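Local coordinates for protein ferredoxin-NADP reductase (Neisseria gonorrhoeae MIA_2011_03-10, PDB 5TR9) that binds FAD and probably uses it to pass electrons between NADP(H) and ferredoxin or flavodoxin, as ferredoxin-NADP reductases do, at residues 87-90 with 91-94; 125-129 with 130-134; 55-59 with 60-64. All coordinates share one frame; numbering follows the deposited sequence.

Contact 1: residues 87-90 with 91-94. With FAD (flavin-adenine dinucleotide), chain C.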
loop_
_atom_site.group_PDB
_atom_site.type_symbol
_atom_site.label_atom_id
_atom_site.label_comp_id
_atom_site.label_asym_id
_atom_site.label_seq_id
_atom_site.Cartn_x
_atom_site.Cartn_y
_atom_site.Cartn_z
ATOM N N GLY A 87 -7.660 -19.482 3.703
ATOM C CA GLY A 87 -8.453 -18.411 3.141
ATOM C C GLY A 87 -9.049 -18.808 1.804
ATOM O O GLY A 87 -8.371 -19.393 0.951
ATOM N N PRO A 88 -10.342 -18.523 1.598
ATOM C CA PRO A 88 -10.981 -18.994 0.356
ATOM C C PRO A 88 -10.478 -18.300 -0.897
ATOM O O PRO A 88 -10.253 -18.981 -1.910
ATOM C CB PRO A 88 -12.476 -18.739 0.610
ATOM C CG PRO A 88 -12.505 -17.646 1.636
ATOM C CD PRO A 88 -11.319 -17.933 2.532
ATOM N N MET A 89 -10.292 -16.976 -0.887
ATOM C CA MET A 89 -9.759 -16.338 -2.089
ATOM C C MET A 89 -8.319 -16.768 -2.327
ATOM O O MET A 89 -7.905 -16.970 -3.477
ATOM C CB MET A 89 -9.855 -14.814 -1.992
ATOM C CG MET A 89 -9.661 -14.122 -3.342
ATOM S SD MET A 89 -11.123 -14.353 -4.379
ATOM C CE MET A 89 -11.062 -12.881 -5.398
ATOM N N SER A 90 -7.553 -16.934 -1.244
ATOM C CA SER A 90 -6.162 -17.348 -1.367
ATOM C C SER A 90 -6.045 -18.701 -2.058
ATOM O O SER A 90 -5.137 -18.905 -2.869
ATOM C CB SER A 90 -5.503 -17.389 0.015
ATOM O OG SER A 90 -5.480 -16.081 0.567
ATOM N N ALA A 91 -6.974 -19.625 -1.776
ATOM C CA ALA A 91 -6.942 -20.923 -2.437
ATOM C C ALA A 91 -7.168 -20.777 -3.933
ATOM O O ALA A 91 -6.581 -21.513 -4.735
ATOM C CB ALA A 91 -7.995 -21.845 -1.833
ATOM N N LEU A 92 -8.037 -19.848 -4.328
ATOM C CA LEU A 92 -8.244 -19.626 -5.755
ATOM C C LEU A 92 -7.028 -18.955 -6.382
ATOM O O LEU A 92 -6.630 -19.308 -7.498
ATOM C CB LEU A 92 -9.501 -18.782 -5.985
ATOM C CG LEU A 92 -10.777 -19.427 -5.449
ATOM C CD1 LEU A 92 -11.929 -18.440 -5.537
ATOM C CD2 LEU A 92 -11.109 -20.727 -6.191
ATOM N N PHE A 93 -6.443 -17.967 -5.697
ATOM C CA PHE A 93 -5.244 -17.327 -6.228
ATOM C C PHE A 93 -4.126 -18.343 -6.421
ATOM O O PHE A 93 -3.347 -18.250 -7.377
ATOM C CB PHE A 93 -4.768 -16.216 -5.284
ATOM C CG PHE A 93 -5.550 -14.931 -5.361
ATOM C CD1 PHE A 93 -6.476 -14.693 -6.363
ATOM C CD2 PHE A 93 -5.305 -13.930 -4.431
ATOM C CE1 PHE A 93 -7.154 -13.478 -6.421
ATOM C CE2 PHE A 93 -5.985 -12.724 -4.480
ATOM C CZ PHE A 93 -6.902 -12.492 -5.471
ATOM N N ALA A 94 -4.036 -19.333 -5.525
ATOM C CA ALA A 94 -2.945 -20.302 -5.592
ATOM C C ALA A 94 -3.055 -21.212 -6.808
ATOM O O ALA A 94 -2.045 -21.779 -7.238
ATOM C CB ALA A 94 -2.921 -21.141 -4.313
HETATM P PA FAD C . -10.239 -13.924 4.147
HETATM O O1A FAD C . -11.408 -14.795 4.474
HETATM O O2A FAD C . -10.555 -12.615 3.433
HETATM O O5B FAD C . -9.431 -13.529 5.423
HETATM C C5B FAD C . -9.051 -14.511 6.406
HETATM C C4B FAD C . -8.171 -13.812 7.413
HETATM O O4B FAD C . -6.884 -13.563 6.813
HETATM C C3B FAD C . -8.655 -12.435 7.846
HETATM O O3B FAD C . -9.595 -12.512 8.912
HETATM C C2B FAD C . -7.360 -11.761 8.302
HETATM O O2B FAD C . -7.012 -12.142 9.630
HETATM C C1B FAD C . -6.330 -12.373 7.352
HETATM N N9A FAD C . -5.936 -11.526 6.236
HETATM C C8A FAD C . -6.673 -11.207 5.127
HETATM N N7A FAD C . -6.028 -10.463 4.257
HETATM C C5A FAD C . -4.777 -10.299 4.831
HETATM C C6A FAD C . -3.627 -9.609 4.407
HETATM N N6A FAD C . -3.559 -8.923 3.262
HETATM N N1A FAD C . -2.546 -9.632 5.221
HETATM C C2A FAD C . -2.616 -10.319 6.367
HETATM N N3A FAD C . -3.647 -11.005 6.871
HETATM C C4A FAD C . -4.700 -10.962 6.043
HETATM N N1 FAD C . -5.142 -8.275 0.649
HETATM C C2 FAD C . -3.983 -8.359 -0.064
HETATM O O2 FAD C . -3.309 -9.401 -0.074
HETATM N N3 FAD C . -3.540 -7.245 -0.768
HETATM C C4 FAD C . -4.178 -6.015 -0.824
HETATM O O4 FAD C . -3.707 -5.096 -1.494
HETATM C C4X FAD C . -5.408 -5.951 -0.074
HETATM N N5 FAD C . -6.070 -4.808 -0.054
HETATM C C5X FAD C . -7.248 -4.757 0.667
HETATM C C6 FAD C . -7.965 -3.557 0.693
HETATM C C7 FAD C . -9.154 -3.451 1.404
HETATM C C7M FAD C . -9.911 -2.149 1.398
HETATM C C8 FAD C . -9.651 -4.566 2.096
HETATM C C8M FAD C . -10.943 -4.476 2.869
HETATM C C9 FAD C . -8.934 -5.762 2.079
HETATM C C9A FAD C . -7.744 -5.869 1.367
HETATM N N10 FAD C . -6.970 -7.054 1.359
HETATM C C10 FAD C . -5.818 -7.136 0.626
HETATM C "C1'" FAD C . -7.484 -8.294 1.945
HETATM C "C2'" FAD C . -8.167 -9.132 0.848
HETATM O "O2'" FAD C . -9.396 -8.540 0.420
HETATM C "C3'" FAD C . -8.429 -10.566 1.313
HETATM O "O3'" FAD C . -9.056 -10.544 2.590
HETATM C "C4'" FAD C . -7.196 -11.471 1.256
HETATM O "O4'" FAD C . -6.821 -11.651 -0.112
HETATM C "C5'" FAD C . -7.426 -12.828 1.887
HETATM O "O5'" FAD C . -8.595 -13.428 1.295
HETATM P P FAD C . -9.059 -14.884 1.721
HETATM O O1P FAD C . -7.964 -15.892 1.395
HETATM O O2P FAD C . -10.414 -15.105 1.147
HETATM O O3P FAD C . -9.163 -14.742 3.318
#
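The first turns of helix 88-95, whose N terminus receives the FAD pyrophosphate, bring Met89 against Phe93 and join Gly87 to Ala91. Gly87 is the N-cap, and its carbonyl O accepts the amide of Ala91 at 3.1 Å. Two residues on, Phe93 N donates to Met89 O at 2.8 Å, the donor lying almost in line with the C=O bond.

Met89 holds CG anti to its own backbone N (chi1 -165°), which puts CG over one face of the Phe93 ring, 4.0 Å from the centroid and shifted toward the rim. The bend at chi2 then sets SD obliquely to the same ring in a Met-aromatic contact. Leu92 CD1 comes within 4.3 Å of Met89 SD. Beyond them, Phe55 touches Met89, Leu92 and Phe93, so this side of the helix is laid on strand 50-57.

The first-turn amides of this helix point at the phosphate, as is known for the FAD-binding barrel of ferredoxin-NADP reductases. Here Met89 N bonds FAD O2P at 2.8 Å, while FAD O1P is held twice by Ser90, through its N and through OG at 2.6 Å. The helix dipole would probably favour the phosphate charge here. Gly87 CA also comes close, 3.1 Å from FAD O1P.

Contact 2: residues 125-129 with 130-134; sequences MLCTG and SGIAP. With FAD (flavin-adenine dinucleotide), chain C.
Cys127 lays its sulfur against the CA and CB of Ile132: SG lies 3.5 Å from Ile132 CA and 3.6 Å from Ile132 CB. A chi1 of 58°, between backbone N and carbonyl carbon, turns the thiol to Ile132. Separately, Cys127 CB rests 3.5 Å from Gly131 O, on the turn that follows the strand. Ile132 meets the sulfur through its CA, CB and CG1, and its CG2 methyl approaches the carbonyl O of Gly129 instead.

The chain turns at Gly129, whose positive phi suits glycine, into a short 3-10 segment. Gly131 N donates to Thr128 O at 2.8 Å with a bent N-H angle of 140°, and Ile132 N reaches Gly129 O only weakly, at 3.5 Å. Gly131 thus lies close against the strand end, held by its bond to Thr128 O and touched by Cys127 CB.

This is the strand-to-helix turn that opens the beta-alpha-beta crossover from strand 122-128 toward strand 150-157 in the NAD-binding domain. The loop also reaches the flavin cofactor. Ser130 OG accepts the adenine amino group, FAD N6A, at 2.9 Å, and Ser130 CB lies 3.6 Å from FAD N3 of the isoalloxazine. One short side chain thus touches both ring systems of the folded FAD. Ala133 CB follows, 3.7 Å from FAD O4.

Thr128 OG1 is bonded to Asn234 N, and Gly129 O to His155 NE2. Strand 122-128 itself runs between strands 150-157 and 227-233, with helix 133-139 over Met125 and Cys127 and helix 235-247 over Leu126 and Thr128.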
loop_
_atom_site.group_PDB
_atom_site.type_symbol
_atom_site.label_atom_id
_atom_site.label_comp_id
_atom_site.label_asym_id
_atom_site.label_seq_id
_atom_site.Cartn_x
_atom_site.Cartn_y
_atom_site.Cartn_z
ATOM N N MET A 125 4.610 7.771 4.325
ATOM C CA MET A 125 3.708 6.637 4.153
ATOM C C MET A 125 4.170 5.497 5.057
ATOM O O MET A 125 5.308 5.036 4.941
ATOM C CB MET A 125 3.677 6.220 2.678
ATOM C CG MET A 125 3.095 7.318 1.778
ATOM S SD MET A 125 3.300 7.004 0.011
ATOM C CE MET A 125 5.064 7.146 -0.098
ATOM N N LEU A 126 3.291 5.053 5.958
ATOM C CA LEU A 126 3.599 4.021 6.944
ATOM C C LEU A 126 2.761 2.794 6.617
ATOM O O LEU A 126 1.534 2.890 6.542
ATOM C CB LEU A 126 3.277 4.519 8.357
ATOM C CG LEU A 126 3.923 5.838 8.807
ATOM C CD1 LEU A 126 3.343 6.243 10.150
ATOM C CD2 LEU A 126 5.441 5.670 8.907
ATOM N N CYS A 127 3.401 1.644 6.418
ATOM C CA CYS A 127 2.583 0.498 6.043
ATOM C C CYS A 127 3.156 -0.792 6.604
ATOM O O CYS A 127 4.332 -0.864 6.978
ATOM C CB CYS A 127 2.440 0.383 4.518
ATOM S SG CYS A 127 4.006 0.224 3.626
ATOM N N THR A 128 2.295 -1.815 6.650
ATOM C CA THR A 128 2.694 -3.175 6.998
ATOM C C THR A 128 2.241 -4.133 5.910
ATOM O O THR A 128 1.174 -3.961 5.321
ATOM C CB THR A 128 2.094 -3.665 8.332
ATOM O OG1 THR A 128 0.679 -3.876 8.194
ATOM C CG2 THR A 128 2.370 -2.667 9.441
ATOM N N GLY A 129 3.053 -5.169 5.683
ATOM C CA GLY A 129 2.605 -6.277 4.854
ATOM C C GLY A 129 2.147 -5.822 3.485
ATOM O O GLY A 129 2.821 -5.036 2.812
ATOM N N SER A 130 0.973 -6.311 3.072
ATOM C CA SER A 130 0.433 -5.921 1.771
ATOM C C SER A 130 -0.068 -4.480 1.741
ATOM O O SER A 130 -0.414 -3.992 0.660
ATOM C CB SER A 130 -0.688 -6.877 1.350
ATOM O OG SER A 130 -1.702 -6.952 2.340
ATOM N N GLY A 131 -0.092 -3.785 2.883
ATOM C CA GLY A 131 -0.456 -2.374 2.941
ATOM C C GLY A 131 0.462 -1.453 2.158
ATOM O O GLY A 131 0.106 -0.284 1.950
ATOM N N ILE A 132 1.639 -1.936 1.734
ATOM C CA ILE A 132 2.466 -1.164 0.810
ATOM C C ILE A 132 1.787 -0.964 -0.543
ATOM O O ILE A 132 2.100 -0.003 -1.246
ATOM C CB ILE A 132 3.845 -1.842 0.642
ATOM C CG1 ILE A 132 4.835 -0.886 -0.023
ATOM C CG2 ILE A 132 3.706 -3.199 -0.098
ATOM C CD1 ILE A 132 6.265 -1.380 -0.056
ATOM N N ALA A 133 0.831 -1.827 -0.910
ATOM C CA ALA A 133 0.274 -1.828 -2.268
ATOM C C ALA A 133 -0.214 -0.468 -2.760
ATOM O O ALA A 133 0.223 -0.042 -3.843
ATOM C CB ALA A 133 -0.851 -2.870 -2.352
ATOM N N PRO A 134 -1.104 0.252 -2.061
ATOM C CA PRO A 134 -1.551 1.549 -2.606
ATOM C C PRO A 134 -0.421 2.548 -2.731
ATOM O O PRO A 134 -0.449 3.421 -3.612
ATOM C CB PRO A 134 -2.598 2.023 -1.588
ATOM C CG PRO A 134 -2.227 1.315 -0.297
ATOM C CD PRO A 134 -1.715 -0.038 -0.744
HETATM P PA FAD C . -10.239 -13.924 4.147
HETATM O O1A FAD C . -11.408 -14.795 4.474
HETATM O O2A FAD C . -10.555 -12.615 3.433
HETATM O O5B FAD C . -9.431 -13.529 5.423
HETATM C C5B FAD C . -9.051 -14.511 6.406
HETATM C C4B FAD C . -8.171 -13.812 7.413
HETATM O O4B FAD C . -6.884 -13.563 6.813
HETATM C C3B FAD C . -8.655 -12.435 7.846
HETATM O O3B FAD C . -9.595 -12.512 8.912
HETATM C C2B FAD C . -7.360 -11.761 8.302
HETATM O O2B FAD C . -7.012 -12.142 9.630
HETATM C C1B FAD C . -6.330 -12.373 7.352
HETATM N N9A FAD C . -5.936 -11.526 6.236
HETATM C C8A FAD C . -6.673 -11.207 5.127
HETATM N N7A FAD C . -6.028 -10.463 4.257
HETATM C C5A FAD C . -4.777 -10.299 4.831
HETATM C C6A FAD C . -3.627 -9.609 4.407
HETATM N N6A FAD C . -3.559 -8.923 3.262
HETATM N N1A FAD C . -2.546 -9.632 5.221
HETATM C C2A FAD C . -2.616 -10.319 6.367
HETATM N N3A FAD C . -3.647 -11.005 6.871
HETATM C C4A FAD C . -4.700 -10.962 6.043
HETATM N N1 FAD C . -5.142 -8.275 0.649
HETATM C C2 FAD C . -3.983 -8.359 -0.064
HETATM O O2 FAD C . -3.309 -9.401 -0.074
HETATM N N3 FAD C . -3.540 -7.245 -0.768
HETATM C C4 FAD C . -4.178 -6.015 -0.824
HETATM O O4 FAD C . -3.707 -5.096 -1.494
HETATM C C4X FAD C . -5.408 -5.951 -0.074
HETATM N N5 FAD C . -6.070 -4.808 -0.054
HETATM C C5X FAD C . -7.248 -4.757 0.667
HETATM C C6 FAD C . -7.965 -3.557 0.693
HETATM C C7 FAD C . -9.154 -3.451 1.404
HETATM C C7M FAD C . -9.911 -2.149 1.398
HETATM C C8 FAD C . -9.651 -4.566 2.096
HETATM C C8M FAD C . -10.943 -4.476 2.869
HETATM C C9 FAD C . -8.934 -5.762 2.079
HETATM C C9A FAD C . -7.744 -5.869 1.367
HETATM N N10 FAD C . -6.970 -7.054 1.359
HETATM C C10 FAD C . -5.818 -7.136 0.626
HETATM C "C1'" FAD C . -7.484 -8.294 1.945
HETATM C "C2'" FAD C . -8.167 -9.132 0.848
HETATM O "O2'" FAD C . -9.396 -8.540 0.420
HETATM C "C3'" FAD C . -8.429 -10.566 1.313
HETATM O "O3'" FAD C . -9.056 -10.544 2.590
HETATM C "C4'" FAD C . -7.196 -11.471 1.256
HETATM O "O4'" FAD C . -6.821 -11.651 -0.112
HETATM C "C5'" FAD C . -7.426 -12.828 1.887
HETATM O "O5'" FAD C . -8.595 -13.428 1.295
HETATM P P FAD C . -9.059 -14.884 1.721
HETATM O O1P FAD C . -7.964 -15.892 1.395
HETATM O O2P FAD C . -10.414 -15.105 1.147
HETATM O O3P FAD C . -9.163 -14.742 3.318
#

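Contact 3: residues 55-59 with 60-64; sequences FYEGK and GFIWR. With FAD (flavin-adenine dinucleotide), chain C; EDO (1,2-ethanediol), chain D.
Strands 55-57 and 60-64 run antiparallel, the axes of these short segments coming within 4.4 Å at an angle of 140°, joined by a type II' turn from Glu57 to Gly60. This beta hairpin lies at the edge of the antiparallel sheet of the FAD-binding domain. Phe55 and Ile62 form a hydrogen-bonded pair, with both bonds in the carbonyl planes. The Glu57-Gly60 pair closes the turn, Glu57 N to Gly60 O at 2.9 Å and Gly60 N to Glu57 O at 2.8 Å, but each donor stands well above its carbonyl plane. A water bridges Gly58 O and Gly60 O, donating to both. Gly58 takes the positive phi of the turn.

On one face Tyr56 and Phe61 lie side by side, pointing the same way. Their nearest atoms, Tyr56 CE1 and Phe61 CE2, are 3.5 Å apart, and the rings are turned at 52°, oblique to each other. Tyr56 OH continues to Glu19 OE2, while Leu103 of strand 101-105 touches both side chains.

The other face carries Phe55, Glu57 and Ile62. Ile62 CG2 sits at the edge of the Phe55 ring, near its plane, and 4.1 Å from Phe55 CB. Glu57 runs extended beyond CG and crosses Ile62, its OE2 3.7 Å from Ile62 CB. Leu92 of helix 88-95 packs on Phe55 and Ile62 here.

Farther along, Arg64 bends at chi2 (-68°) and turns its guanidinium edge to the FAD pyrophosphate. NH1 is steadied by Trp63 O, NH2 donates to FAD O1A, and Arg64 NE reaches FAD O2A at 2.9 Å.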
loop_
_atom_site.group_PDB
_atom_site.type_symbol
_atom_site.label_atom_id
_atom_site.label_comp_id
_atom_site.label_asym_id
_atom_site.label_seq_id
_atom_site.Cartn_x
_atom_site.Cartn_y
_atom_site.Cartn_z
ATOM N N PHE A 55 -14.486 -14.035 -8.447
ATOM C CA PHE A 55 -14.561 -15.223 -9.283
ATOM C C PHE A 55 -15.975 -15.774 -9.256
ATOM O O PHE A 55 -16.673 -15.689 -8.243
ATOM C CB PHE A 55 -13.614 -16.343 -8.815
ATOM C CG PHE A 55 -12.159 -16.020 -8.943
ATOM C CD1 PHE A 55 -11.523 -16.089 -10.176
ATOM C CD2 PHE A 55 -11.416 -15.686 -7.825
ATOM C CE1 PHE A 55 -10.165 -15.801 -10.290
ATOM C CE2 PHE A 55 -10.061 -15.406 -7.924
ATOM C CZ PHE A 55 -9.436 -15.466 -9.159
ATOM N N TYR A 56 -16.385 -16.357 -10.378
ATOM C CA TYR A 56 -17.538 -17.240 -10.360
ATOM C C TYR A 56 -17.191 -18.483 -9.551
ATOM O O TYR A 56 -16.153 -19.109 -9.782
ATOM C CB TYR A 56 -17.924 -17.647 -11.779
ATOM C CG TYR A 56 -18.342 -16.529 -12.711
ATOM C CD1 TYR A 56 -19.395 -15.681 -12.393
ATOM C CD2 TYR A 56 -17.709 -16.358 -13.940
ATOM C CE1 TYR A 56 -19.795 -14.685 -13.265
ATOM C CE2 TYR A 56 -18.095 -15.359 -14.811
ATOM C CZ TYR A 56 -19.137 -14.526 -14.467
ATOM O OH TYR A 56 -19.543 -13.540 -15.341
ATOM N N GLU A 57 -18.044 -18.836 -8.589
ATOM C CA GLU A 57 -17.871 -20.051 -7.791
ATOM C C GLU A 57 -19.181 -20.823 -7.854
ATOM O O GLU A 57 -20.140 -20.452 -7.173
ATOM C CB GLU A 57 -17.510 -19.730 -6.344
ATOM C CG GLU A 57 -16.030 -19.622 -6.048
ATOM C CD GLU A 57 -15.733 -19.863 -4.578
ATOM O OE1 GLU A 57 -14.775 -20.607 -4.272
ATOM O OE2 GLU A 57 -16.475 -19.326 -3.727
ATOM N N GLY A 58 -19.234 -21.883 -8.660
ATOM C CA GLY A 58 -20.499 -22.574 -8.838
ATOM C C GLY A 58 -21.516 -21.590 -9.381
ATOM O O GLY A 58 -21.230 -20.827 -10.311
ATOM N N LYS A 59 -22.699 -21.565 -8.770
ATOM C CA LYS A 59 -23.753 -20.625 -9.151
ATOM C C LYS A 59 -23.629 -19.284 -8.444
ATOM O O LYS A 59 -24.500 -18.421 -8.627
ATOM C CB LYS A 59 -25.135 -21.211 -8.858
ATOM C CG LYS A 59 -25.447 -21.321 -7.376
ATOM C CD LYS A 59 -26.916 -21.642 -7.135
ATOM C CE LYS A 59 -27.133 -22.212 -5.746
ATOM N NZ LYS A 59 -26.289 -21.522 -4.735
ATOM N N GLY A 60 -22.595 -19.102 -7.632
ATOM C CA GLY A 60 -22.408 -17.863 -6.899
ATOM C C GLY A 60 -21.111 -17.136 -7.190
ATOM O O GLY A 60 -20.517 -17.281 -8.261
ATOM N N PHE A 61 -20.661 -16.340 -6.225
ATOM C CA PHE A 61 -19.514 -15.464 -6.401
ATOM C C PHE A 61 -18.676 -15.481 -5.140
ATOM O O PHE A 61 -19.154 -15.823 -4.057
ATOM C CB PHE A 61 -19.929 -14.006 -6.668
ATOM C CG PHE A 61 -20.704 -13.807 -7.941
ATOM C CD1 PHE A 61 -22.073 -14.016 -7.976
ATOM C CD2 PHE A 61 -20.062 -13.393 -9.099
ATOM C CE1 PHE A 61 -22.786 -13.827 -9.145
ATOM C CE2 PHE A 61 -20.774 -13.202 -10.273
ATOM C CZ PHE A 61 -22.134 -13.419 -10.291
ATOM N N ILE A 62 -17.423 -15.076 -5.292
ATOM C CA ILE A 62 -16.600 -14.641 -4.173
ATOM C C ILE A 62 -15.917 -13.347 -4.588
ATOM O O ILE A 62 -15.439 -13.225 -5.720
ATOM C CB ILE A 62 -15.577 -15.713 -3.731
ATOM C CG1 ILE A 62 -14.798 -15.224 -2.509
ATOM C CG2 ILE A 62 -14.655 -16.126 -4.875
ATOM C CD1 ILE A 62 -13.955 -16.306 -1.849
ATOM N N TRP A 63 -15.905 -12.371 -3.683
ATOM C CA TRP A 63 -15.344 -11.050 -3.949
ATOM C C TRP A 63 -14.413 -10.627 -2.826
ATOM O O TRP A 63 -14.731 -10.835 -1.648
ATOM C CB TRP A 63 -16.440 -9.997 -4.061
ATOM C CG TRP A 63 -17.328 -10.144 -5.239
ATOM C CD1 TRP A 63 -18.544 -10.754 -5.279
ATOM C CD2 TRP A 63 -17.079 -9.648 -6.558
ATOM N NE1 TRP A 63 -19.073 -10.676 -6.549
ATOM C CE2 TRP A 63 -18.191 -10.000 -7.351
ATOM C CE3 TRP A 63 -16.025 -8.937 -7.142
ATOM C CZ2 TRP A 63 -18.275 -9.672 -8.709
ATOM C CZ3 TRP A 63 -16.110 -8.609 -8.490
ATOM C CH2 TRP A 63 -17.225 -8.981 -9.256
ATOM N N ARG A 64 -13.306 -9.972 -3.193
ATOM C CA ARG A 64 -12.376 -9.397 -2.218
ATOM C C ARG A 64 -11.760 -8.114 -2.770
ATOM O O ARG A 64 -11.621 -7.944 -3.986
ATOM C CB ARG A 64 -11.242 -10.374 -1.849
ATOM C CG ARG A 64 -11.677 -11.627 -1.074
ATOM C CD ARG A 64 -12.158 -11.278 0.327
ATOM N NE ARG A 64 -12.330 -12.459 1.179
ATOM C CZ ARG A 64 -13.427 -13.216 1.210
ATOM N NH1 ARG A 64 -14.459 -12.948 0.408
ATOM N NH2 ARG A 64 -13.495 -14.257 2.043
HETATM P PA FAD C . -10.239 -13.924 4.147
HETATM O O1A FAD C . -11.408 -14.795 4.474
HETATM O O2A FAD C . -10.555 -12.615 3.433
HETATM O O5B FAD C . -9.431 -13.529 5.423
HETATM C C5B FAD C . -9.051 -14.511 6.406
HETATM C C4B FAD C . -8.171 -13.812 7.413
HETATM O O4B FAD C . -6.884 -13.563 6.813
HETATM C C3B FAD C . -8.655 -12.435 7.846
HETATM O O3B FAD C . -9.595 -12.512 8.912
HETATM C C2B FAD C . -7.360 -11.761 8.302
HETATM O O2B FAD C . -7.012 -12.142 9.630
HETATM C C1B FAD C . -6.330 -12.373 7.352
HETATM N N9A FAD C . -5.936 -11.526 6.236
HETATM C C8A FAD C . -6.673 -11.207 5.127
HETATM N N7A FAD C . -6.028 -10.463 4.257
HETATM C C5A FAD C . -4.777 -10.299 4.831
HETATM C C6A FAD C . -3.627 -9.609 4.407
HETATM N N6A FAD C . -3.559 -8.923 3.262
HETATM N N1A FAD C . -2.546 -9.632 5.221
HETATM C C2A FAD C . -2.616 -10.319 6.367
HETATM N N3A FAD C . -3.647 -11.005 6.871
HETATM C C4A FAD C . -4.700 -10.962 6.043
HETATM N N1 FAD C . -5.142 -8.275 0.649
HETATM C C2 FAD C . -3.983 -8.359 -0.064
HETATM O O2 FAD C . -3.309 -9.401 -0.074
HETATM N N3 FAD C . -3.540 -7.245 -0.768
HETATM C C4 FAD C . -4.178 -6.015 -0.824
HETATM O O4 FAD C . -3.707 -5.096 -1.494
HETATM C C4X FAD C . -5.408 -5.951 -0.074
HETATM N N5 FAD C . -6.070 -4.808 -0.054
HETATM C C5X FAD C . -7.248 -4.757 0.667
HETATM C C6 FAD C . -7.965 -3.557 0.693
HETATM C C7 FAD C . -9.154 -3.451 1.404
HETATM C C7M FAD C . -9.911 -2.149 1.398
HETATM C C8 FAD C . -9.651 -4.566 2.096
HETATM C C8M FAD C . -10.943 -4.476 2.869
HETATM C C9 FAD C . -8.934 -5.762 2.079
HETATM C C9A FAD C . -7.744 -5.869 1.367
HETATM N N10 FAD C . -6.970 -7.054 1.359
HETATM C C10 FAD C . -5.818 -7.136 0.626
HETATM C "C1'" FAD C . -7.484 -8.294 1.945
HETATM C "C2'" FAD C . -8.167 -9.132 0.848
HETATM O "O2'" FAD C . -9.396 -8.540 0.420
HETATM C "C3'" FAD C . -8.429 -10.566 1.313
HETATM O "O3'" FAD C . -9.056 -10.544 2.590
HETATM C "C4'" FAD C . -7.196 -11.471 1.256
HETATM O "O4'" FAD C . -6.821 -11.651 -0.112
HETATM C "C5'" FAD C . -7.426 -12.828 1.887
HETATM O "O5'" FAD C . -8.595 -13.428 1.295
HETATM P P FAD C . -9.059 -14.884 1.721
HETATM O O1P FAD C . -7.964 -15.892 1.395
HETATM O O2P FAD C . -10.414 -15.105 1.147
HETATM O O3P FAD C . -9.163 -14.742 3.318
HETATM C C1 EDO D . -20.460 -19.033 -3.476
HETATM O O1 EDO D . -21.039 -19.730 -4.584
HETATM C C2 EDO D . -21.471 -18.956 -2.337
HETATM O O2 EDO D . -22.683 -18.345 -2.800
HETATM O O HOH W 1 -21.573 -18.057 -10.804
#

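In the fold
From the N terminus, contact 3 comes first, closing the short hairpin loop between strands 50-57 and 60-67. Contact 1 follows at the start of helix 88-95, and contact 2 lies where strand 122-128 turns into helix 133-139. The three come in series, none enclosing or crossing another. Contacts 1 and 3 touch inside the FAD-binding domain: Leu92 CD1 is 3.6 Å from Phe55 CD2, and Pro88 CG 3.6 Å from Arg64 NH2. Contact 2 belongs to the NAD-binding domain, its centre about 21 Å from that of contact 1 and 27 Å from that of contact 3. FAD bridges that gap, touching all three.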